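Galactose mutarotase related enzyme (Lactobacillus casei, PDB 3Q1N) probably binds a sugar and may interconvert its anomers, as aldose 1-epimerases do. Local coordinates at residues A[214-218]-A[230-234]; A[5-11]-A[116-122]; A[60-64]-A[104-108]. One frame throughout, in Å; residues are numbered along the deposited sequence. Where two conformers were deposited one is given.

Overall arrangement
The three contacts illustrate how an all-beta chain of the galactose mutarotase clan joins its sheets, hairpins and loops. Along the sequence, contact 3 is nested inside the loop closed by contact 2, and contact 1 follows as a local hairpin. Contacts 1 and 2 reach the same nine-stranded antiparallel sheet, their centres about 19 Å apart: contact 1 zips two neighbouring strands within it, while contact 2 ties its turn between strands 109-118 and 121-130 to the separate four-stranded sheet that begins with strands 2-6 and 10-15. Contact 3, across the chain's centre from both others, with centres about 31 Å and 38 Å away, joins strand 60-63 to the loop entering strand 109-118, whose far end reaches contact 2.

Contact 1 of 3, residues A[214-218]-A[230-234]; sequences EIAKA and TLDIS. With EDO (1,2-ethanediol), chain S.
Residues 214-218 and 230-234 run antiparallel, Lys217 opposite Asp232 in a non-hydrogen-bonded pair and Ala218 opposite Leu231 in a hydrogen-bonded one. Ala218 and Leu231 exchange two backbone bonds, and Ile233 N, 2.9 Å from Ala216 O, continues the ladder beyond the strand ends. On the face of Lys217 and Asp232 the two side chains lie alongside each other and point the same way. The lysine's methylenes run past the carboxylate, CD lying 3.5 Å from Asp232 OD1, whereas in the conformer given NZ stays 4.1 Å from that oxygen and makes its salt bridge with Glu292. At the loop end, Ile233, with chi1 at 42° and chi2 at 66°, folds CD1 back to 3.7 Å from Ile215 CG2. A 1,2-ethanediol, probably from the crystallisation liquor, lies at Ala216 O, though its fit beside this conformer of Ser234 is doubtful. The hairpin lies inside the large antiparallel sheet: strand 284-293 flanks Thr230 and Asp232, while on the other side a classic beta bulge sets Ala216 and Lys217 together against Glu164 of strand 160-164. Val254 and Pro256 of strand 251-258 pack against Leu231.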
loop_
_atom_site.group_PDB
_atom_site.type_symbol
_atom_site.label_atom_id
_atom_site.label_comp_id
_atom_site.label_asym_id
_atom_site.label_seq_id
_atom_site.Cartn_x
_atom_site.Cartn_y
_atom_site.Cartn_z
ATOM N N GLU A 214 -7.770 -9.097 -11.494
ATOM C CA GLU A 214 -8.346 -10.355 -11.101
ATOM C C GLU A 214 -7.546 -11.124 -10.038
ATOM O O GLU A 214 -8.037 -12.137 -9.505
ATOM C CB GLU A 214 -8.493 -11.256 -12.315
ATOM C CG GLU A 214 -7.166 -11.780 -12.939
ATOM C CD GLU A 214 -6.629 -10.904 -14.078
ATOM O OE1 GLU A 214 -6.854 -9.651 -14.076
ATOM O OE2 GLU A 214 -5.939 -11.472 -14.962
ATOM N N ILE A 215 -6.311 -10.695 -9.780
ATOM C CA ILE A 215 -5.466 -11.392 -8.795
ATOM C C ILE A 215 -6.092 -11.425 -7.411
ATOM O O ILE A 215 -6.578 -10.413 -6.899
ATOM C CB ILE A 215 -4.040 -10.760 -8.711
ATOM C CG1 ILE A 215 -3.336 -10.930 -10.063
ATOM C CG2 ILE A 215 -3.210 -11.419 -7.541
ATOM C CD1 ILE A 215 -2.037 -10.062 -10.215
ATOM N N ALA A 216 -6.100 -12.610 -6.824
ATOM C CA ALA A 216 -6.656 -12.811 -5.501
ATOM C C ALA A 216 -5.569 -12.991 -4.460
ATOM O O ALA A 216 -5.732 -12.543 -3.333
ATOM C CB ALA A 216 -7.555 -14.046 -5.517
ATOM N N LYS A 217 -4.480 -13.654 -4.848
ATOM C CA LYS A 217 -3.368 -13.907 -3.943
ATOM C C LYS A 217 -2.055 -13.630 -4.622
ATOM O O LYS A 217 -1.890 -13.921 -5.806
ATOM C CB LYS A 217 -3.395 -15.334 -3.415
ATOM C CG LYS A 217 -4.666 -15.636 -2.620
ATOM C CD LYS A 217 -4.383 -16.770 -1.639
ATOM C CE LYS A 217 -5.627 -17.216 -0.930
ATOM N NZ LYS A 217 -5.300 -18.228 0.096
ATOM N N ALA A 218 -1.148 -13.019 -3.875
ATOM C CA ALA A 218 0.190 -12.697 -4.377
ATOM C C ALA A 218 1.197 -13.074 -3.272
ATOM O O ALA A 218 1.112 -12.579 -2.133
ATOM C CB ALA A 218 0.291 -11.222 -4.725
ATOM N N THR A 230 1.991 -14.072 1.891
ATOM C CA THR A 230 1.012 -14.036 0.818
ATOM C C THR A 230 -0.016 -12.949 1.152
ATOM O O THR A 230 -0.558 -12.913 2.271
ATOM C CB THR A 230 0.311 -15.381 0.650
ATOM O OG1 THR A 230 1.290 -16.356 0.291
ATOM C CG2 THR A 230 -0.795 -15.316 -0.461
ATOM N N LEU A 231 -0.260 -12.069 0.196
ATOM C CA LEU A 231 -1.275 -11.020 0.295
ATOM C C LEU A 231 -2.567 -11.478 -0.355
ATOM O O LEU A 231 -2.574 -11.943 -1.490
ATOM C CB LEU A 231 -0.803 -9.719 -0.346
ATOM C CG LEU A 231 0.427 -9.040 0.240
ATOM C CD1 LEU A 231 0.704 -7.682 -0.414
ATOM C CD2 LEU A 231 0.382 -8.859 1.767
ATOM N N ASP A 232 -3.653 -11.461 0.413
ATOM C CA ASP A 232 -4.986 -11.759 -0.093
ATOM C C ASP A 232 -5.607 -10.399 -0.423
ATOM O O ASP A 232 -5.902 -9.627 0.462
ATOM C CB ASP A 232 -5.821 -12.501 0.962
ATOM C CG ASP A 232 -5.191 -13.853 1.373
ATOM O OD1 ASP A 232 -4.190 -14.290 0.770
ATOM O OD2 ASP A 232 -5.678 -14.454 2.332
ATOM N N ILE A 233 -5.762 -10.105 -1.703
ATOM C CA ILE A 233 -6.034 -8.706 -2.153
ATOM C C ILE A 233 -7.074 -8.621 -3.281
ATOM O O ILE A 233 -7.034 -7.718 -4.110
ATOM C CB ILE A 233 -4.683 -7.997 -2.519
ATOM C CG1 ILE A 233 -3.771 -8.925 -3.298
ATOM C CG2 ILE A 233 -3.971 -7.564 -1.244
ATOM C CD1 ILE A 233 -4.251 -9.297 -4.630
ATOM N N SER A 234 -8.069 -9.501 -3.287
ATOM C CA SER A 234 -9.109 -9.459 -4.337
ATOM C C SER A 234 -9.778 -8.091 -4.392
ATOM O O SER A 234 -10.170 -7.629 -5.466
ATOM C CB SER A 234 -10.189 -10.524 -4.120
ATOM O OG SER A 234 -9.693 -11.845 -4.286
HETATM C C1 EDO S . -8.376 -12.558 -1.826
HETATM O O1 EDO S . -7.653 -13.796 -1.569
HETATM C C2 EDO S . -8.519 -11.677 -0.579
HETATM O O2 EDO S . -9.659 -10.839 -0.427
HETATM O O HOH W 1 -10.067 -11.860 -7.132
#

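Contact 2 of 3, residues A[5-11]-A[116-122]; sequences IENSKFK and MLTDGGL
The Phe10 ring carries Lys9 CB over the centre of one face and meets the turn of residues 118-121 at its edge, where Thr118 O lies in the ring plane, 3.5 Å from Phe10 CD2. Two beta hairpins meet here by their turns, and Asn7 forms an Asx motif in the first: its OD1 accepts from Phe10 N almost in line with the side-chain C=O. That bond and the one from ND2 across to Thr118 O, 3.1 Å away, together hold the amide's rotation. The oxygen lies in the amide plane of Asn7, yet the donor stands above the carbonyl plane, 76° out of it, rather than on a lone pair; Gly121 N reaches the same oxygen from the opposite face. Leu117 is the apolar core, its CD2 at 3.9 Å from Phe10 CB and its CD1 at 3.9 Å from Ile5 CG1, with Leu24 of strand 20-26 also touching it. Gly121, with phi 144°, closes the second turn in a backbone conformation open essentially to glycine. On the solvent side a water links Ser8 OG and Asp119 OD1. Lys9 bends at chi3 (72°), and its NZ donates to Asp119 O at 2.7 Å, in the carbonyl plane.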
loop_
_atom_site.group_PDB
_atom_site.type_symbol
_atom_site.label_atom_id
_atom_site.label_comp_id
_atom_site.label_asym_id
_atom_site.label_seq_id
_atom_site.Cartn_x
_atom_site.Cartn_y
_atom_site.Cartn_z
ATOM N N ILE A 5 -0.866 -5.695 19.424
ATOM C CA ILE A 5 -1.823 -6.794 19.482
ATOM C C ILE A 5 -1.027 -8.055 19.324
ATOM O O ILE A 5 0.100 -8.040 18.814
ATOM C CB ILE A 5 -2.955 -6.679 18.428
ATOM C CG1 ILE A 5 -2.387 -6.468 17.007
ATOM C CG2 ILE A 5 -3.958 -5.510 18.809
ATOM C CD1 ILE A 5 -3.470 -6.538 15.871
ATOM N N GLU A 6 -1.592 -9.159 19.767
ATOM C CA GLU A 6 -0.866 -10.427 19.700
ATOM C C GLU A 6 -1.750 -11.602 19.934
ATOM O O GLU A 6 -2.819 -11.487 20.534
ATOM C CB GLU A 6 0.269 -10.448 20.726
ATOM C CG GLU A 6 -0.129 -10.436 22.183
ATOM C CD GLU A 6 1.115 -10.219 23.052
ATOM O OE1 GLU A 6 1.923 -11.158 23.209
ATOM O OE2 GLU A 6 1.309 -9.073 23.532
ATOM N N ASN A 7 -1.317 -12.735 19.404
ATOM C CA ASN A 7 -1.934 -14.014 19.741
ATOM C C ASN A 7 -0.805 -15.000 20.025
ATOM O O ASN A 7 0.342 -14.598 20.290
ATOM C CB ASN A 7 -2.940 -14.439 18.653
ATOM C CG ASN A 7 -2.291 -14.680 17.307
ATOM O OD1 ASN A 7 -1.060 -14.717 17.189
ATOM N ND2 ASN A 7 -3.127 -14.872 16.283
ATOM N N SER A 8 -1.082 -16.296 20.040
ATOM C CA SER A 8 -0.042 -17.253 20.405
ATOM C C SER A 8 1.122 -17.295 19.390
ATOM O O SER A 8 2.243 -17.611 19.761
ATOM C CB SER A 8 -0.623 -18.656 20.543
ATOM O OG SER A 8 -0.866 -19.257 19.308
ATOM N N LYS A 9 0.811 -17.025 18.128
ATOM C CA LYS A 9 1.811 -17.121 17.035
ATOM C C LYS A 9 2.518 -15.800 16.676
ATOM O O LYS A 9 3.679 -15.819 16.196
ATOM C CB LYS A 9 1.139 -17.655 15.771
ATOM C CG LYS A 9 0.712 -19.151 15.841
ATOM C CD LYS A 9 -0.010 -19.627 14.541
ATOM C CE LYS A 9 0.972 -19.764 13.345
ATOM N NZ LYS A 9 0.269 -20.090 12.008
ATOM N N PHE A 10 1.834 -14.672 16.855
ATOM C CA PHE A 10 2.243 -13.404 16.204
ATOM C C PHE A 10 2.108 -12.218 17.163
ATOM O O PHE A 10 1.252 -12.240 18.049
ATOM C CB PHE A 10 1.379 -13.140 14.950
ATOM C CG PHE A 10 1.448 -14.215 13.908
ATOM C CD1 PHE A 10 2.642 -14.585 13.334
ATOM C CD2 PHE A 10 0.293 -14.856 13.496
ATOM C CE1 PHE A 10 2.691 -15.590 12.377
ATOM C CE2 PHE A 10 0.308 -15.812 12.541
ATOM C CZ PHE A 10 1.525 -16.209 11.983
ATOM N N LYS A 11 2.939 -11.196 16.974
ATOM C CA LYS A 11 2.762 -9.902 17.608
ATOM C C LYS A 11 2.894 -8.791 16.560
ATOM O O LYS A 11 3.767 -8.875 15.688
ATOM C CB LYS A 11 3.785 -9.719 18.729
ATOM C CG LYS A 11 3.591 -8.445 19.580
ATOM C CD LYS A 11 4.379 -8.514 20.870
ATOM C CE LYS A 11 4.146 -7.294 21.765
ATOM N NZ LYS A 11 4.965 -7.410 23.028
HETATM N N MSE A 116 -6.502 -7.259 12.911
HETATM C CA MSE A 116 -6.716 -8.426 13.740
HETATM C C MSE A 116 -5.734 -9.536 13.362
HETATM O O MSE A 116 -5.581 -9.866 12.174
HETATM C CB MSE A 116 -8.165 -8.915 13.590
HETATM C CG MSE A 116 -8.507 -10.023 14.559
HETATM SE SE MSE A 116 -10.279 -10.744 14.287
HETATM C CE MSE A 116 -10.900 -9.922 12.662
ATOM N N LEU A 117 -5.061 -10.081 14.379
ATOM C CA LEU A 117 -4.194 -11.240 14.202
ATOM C C LEU A 117 -5.015 -12.516 14.375
ATOM O O LEU A 117 -5.898 -12.603 15.255
ATOM C CB LEU A 117 -3.042 -11.253 15.195
ATOM C CG LEU A 117 -1.961 -10.216 14.946
ATOM C CD1 LEU A 117 -1.056 -10.067 16.199
ATOM C CD2 LEU A 117 -1.198 -10.514 13.564
ATOM N N THR A 118 -4.740 -13.466 13.495
ATOM C CA THR A 118 -5.372 -14.790 13.461
ATOM C C THR A 118 -4.288 -15.834 13.331
ATOM O O THR A 118 -3.096 -15.515 13.213
ATOM C CB THR A 118 -6.308 -14.936 12.207
ATOM O OG1 THR A 118 -5.501 -14.953 11.015
ATOM C CG2 THR A 118 -7.360 -13.801 12.170
ATOM N N ASP A 119 -4.652 -17.116 13.308
ATOM C CA ASP A 119 -3.638 -18.142 13.042
ATOM C C ASP A 119 -2.910 -17.959 11.704
ATOM O O ASP A 119 -1.783 -18.389 11.520
ATOM C CB ASP A 119 -4.271 -19.535 13.029
ATOM C CG ASP A 119 -4.525 -20.070 14.407
ATOM O OD1 ASP A 119 -4.025 -19.483 15.382
ATOM O OD2 ASP A 119 -5.246 -21.108 14.496
ATOM N N GLY A 120 -3.591 -17.373 10.733
ATOM C CA GLY A 120 -3.041 -17.221 9.397
ATOM C C GLY A 120 -2.105 -16.040 9.233
ATOM O O GLY A 120 -1.280 -16.039 8.309
ATOM N N GLY A 121 -2.262 -15.034 10.094
ATOM C CA GLY A 121 -1.547 -13.772 9.961
ATOM C C GLY A 121 -2.369 -12.569 10.368
ATOM O O GLY A 121 -3.097 -12.611 11.379
ATOM N N LEU A 122 -2.273 -11.488 9.571
ATOM C CA LEU A 122 -2.848 -10.204 9.961
ATOM C C LEU A 122 -3.947 -9.848 8.989
ATOM O O LEU A 122 -3.683 -9.780 7.780
ATOM C CB LEU A 122 -1.791 -9.104 9.884
ATOM C CG LEU A 122 -2.250 -7.687 10.222
ATOM C CD1 LEU A 122 -2.576 -7.564 11.734
ATOM C CD2 LEU A 122 -1.202 -6.669 9.738
HETATM O O HOH W 2 -2.194 -17.975 17.320
#

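Contact 3 of 3, residues A[60-64]-A[104-108]; sequences QYRLG and KFPFE
Tyr61 reaches across from strand 60-63 to the loop after helix 99-104, which makes an inverse gamma turn centred on Pro106 and closed by a weak bond from Phe107 N to Phe105 O. The strand belongs to a two-stranded antiparallel hairpin with 66-69. Because Tyr61 CG sits between its backbone N and carbonyl carbon (chi1 72°), the ring extends toward the loop, and its hydroxyl donates to Lys104 O at 2.6 Å. The bond lies in the carbonyl plane on a lone pair, and the accepting oxygen is met at the ring's edge. The same hydroxyl also sits in the plane of the Phe105 ring, at its edge, 3.5 Å from CD1. Trp270 stacks on the tyrosine ring.

Within the loop, Phe105 holds CG anti to the backbone N (chi1 -175°). Phe107 directs its CD2 edge at the Phe105 face, the two rings steeply inclined, with CD2 3.4 Å above the plane. Met136 of strand 136-147 touches both phenylalanines, and Pro137 packs on Phe107 and Leu63. The end of Leu63 completes the apolar part of the contact by coming up against the CD edge of the Pro106 ring: its CD1 lies 3.6 Å from Pro106 CD and 3.7 Å from Phe107 CE2.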
loop_
_atom_site.group_PDB
_atom_site.type_symbol
_atom_site.label_atom_id
_atom_site.label_comp_id
_atom_site.label_asym_id
_atom_site.label_seq_id
_atom_site.Cartn_x
_atom_site.Cartn_y
_atom_site.Cartn_z
ATOM N N GLN A 60 -0.530 19.265 -7.022
ATOM C CA GLN A 60 -1.886 19.830 -6.971
ATOM C C GLN A 60 -2.823 18.974 -7.816
ATOM O O GLN A 60 -2.398 18.000 -8.478
ATOM C CB GLN A 60 -1.892 21.301 -7.451
ATOM C CG GLN A 60 -1.537 21.461 -8.917
ATOM C CD GLN A 60 -1.244 22.921 -9.314
ATOM O OE1 GLN A 60 -2.087 23.582 -9.909
ATOM N NE2 GLN A 60 -0.050 23.389 -9.026
ATOM N N TYR A 61 -4.106 19.291 -7.731
ATOM C CA TYR A 61 -5.132 18.616 -8.483
ATOM C C TYR A 61 -6.361 19.477 -8.597
ATOM O O TYR A 61 -6.420 20.572 -8.041
ATOM C CB TYR A 61 -5.485 17.303 -7.816
ATOM C CG TYR A 61 -6.267 17.430 -6.522
ATOM C CD1 TYR A 61 -5.647 17.828 -5.360
ATOM C CD2 TYR A 61 -7.622 17.146 -6.454
ATOM C CE1 TYR A 61 -6.342 17.956 -4.142
ATOM C CE2 TYR A 61 -8.331 17.258 -5.237
ATOM C CZ TYR A 61 -7.692 17.670 -4.098
ATOM O OH TYR A 61 -8.365 17.814 -2.891
ATOM N N ARG A 62 -7.345 18.990 -9.326
ATOM C CA ARG A 62 -8.603 19.709 -9.488
ATOM C C ARG A 62 -9.798 18.956 -8.909
ATOM O O ARG A 62 -9.837 17.706 -8.904
ATOM C CB ARG A 62 -8.891 19.974 -10.961
ATOM C CG ARG A 62 -8.050 21.096 -11.547
ATOM C CD ARG A 62 -8.043 21.016 -13.050
ATOM N NE ARG A 62 -9.333 21.410 -13.623
ATOM C CZ ARG A 62 -9.923 20.844 -14.690
ATOM N NH1 ARG A 62 -9.380 19.795 -15.315
ATOM N NH2 ARG A 62 -11.085 21.329 -15.139
ATOM N N LEU A 63 -10.781 19.747 -8.460
ATOM C CA LEU A 63 -12.149 19.260 -8.234
ATOM C C LEU A 63 -13.026 20.097 -9.134
ATOM O O LEU A 63 -13.340 21.247 -8.812
ATOM C CB LEU A 63 -12.570 19.345 -6.763
ATOM C CG LEU A 63 -11.747 18.493 -5.824
ATOM C CD1 LEU A 63 -11.924 18.906 -4.350
ATOM C CD2 LEU A 63 -12.077 16.981 -6.060
ATOM N N GLY A 64 -13.364 19.543 -10.286
ATOM C CA GLY A 64 -14.035 20.294 -11.323
ATOM C C GLY A 64 -13.108 21.407 -11.749
ATOM O O GLY A 64 -11.972 21.148 -12.162
ATOM N N LYS A 104 -6.345 20.971 1.825
ATOM C CA LYS A 104 -5.901 20.138 0.719
ATOM C C LYS A 104 -7.062 19.421 0.035
ATOM O O LYS A 104 -6.939 19.064 -1.107
ATOM C CB LYS A 104 -4.891 19.076 1.175
ATOM C CG LYS A 104 -3.553 19.660 1.594
ATOM C CD LYS A 104 -2.584 18.572 1.953
ATOM C CE LYS A 104 -1.184 19.116 2.203
ATOM N NZ LYS A 104 -1.105 19.822 3.518
ATOM N N PHE A 105 -8.133 19.163 0.785
ATOM C CA PHE A 105 -9.119 18.169 0.438
ATOM C C PHE A 105 -10.397 18.568 1.202
ATOM O O PHE A 105 -10.530 18.307 2.403
ATOM C CB PHE A 105 -8.573 16.811 0.856
ATOM C CG PHE A 105 -9.415 15.616 0.472
ATOM C CD1 PHE A 105 -9.598 15.234 -0.876
ATOM C CD2 PHE A 105 -10.073 14.856 1.463
ATOM C CE1 PHE A 105 -10.335 14.052 -1.216
ATOM C CE2 PHE A 105 -10.798 13.702 1.116
ATOM C CZ PHE A 105 -10.945 13.318 -0.180
ATOM N N PRO A 106 -11.298 19.287 0.532
ATOM C CA PRO A 106 -12.374 19.999 1.269
ATOM C C PRO A 106 -13.573 19.110 1.599
ATOM O O PRO A 106 -14.727 19.389 1.220
ATOM C CB PRO A 106 -12.727 21.131 0.298
ATOM C CG PRO A 106 -12.471 20.546 -1.055
ATOM C CD PRO A 106 -11.260 19.665 -0.892
ATOM N N PHE A 107 -13.267 17.985 2.254
ATOM C CA PHE A 107 -14.252 16.978 2.571
ATOM C C PHE A 107 -14.122 16.549 4.008
ATOM O O PHE A 107 -13.027 16.266 4.519
ATOM C CB PHE A 107 -14.088 15.712 1.665
ATOM C CG PHE A 107 -14.219 15.995 0.213
ATOM C CD1 PHE A 107 -15.464 16.084 -0.376
ATOM C CD2 PHE A 107 -13.098 16.196 -0.596
ATOM C CE1 PHE A 107 -15.594 16.394 -1.714
ATOM C CE2 PHE A 107 -13.237 16.491 -1.921
ATOM C CZ PHE A 107 -14.506 16.581 -2.480
ATOM N N GLU A 108 -15.274 16.453 4.667
ATOM C CA GLU A 108 -15.387 15.661 5.872
ATOM C C GLU A 108 -15.380 14.169 5.547
ATOM O O GLU A 108 -16.046 13.697 4.613
ATOM C CB GLU A 108 -16.630 16.065 6.693
ATOM C CG GLU A 108 -16.632 17.540 7.033
ATOM C CD GLU A 108 -17.597 17.904 8.124
ATOM O OE1 GLU A 108 -18.507 17.125 8.423
ATOM O OE2 GLU A 108 -17.446 19.036 8.673
#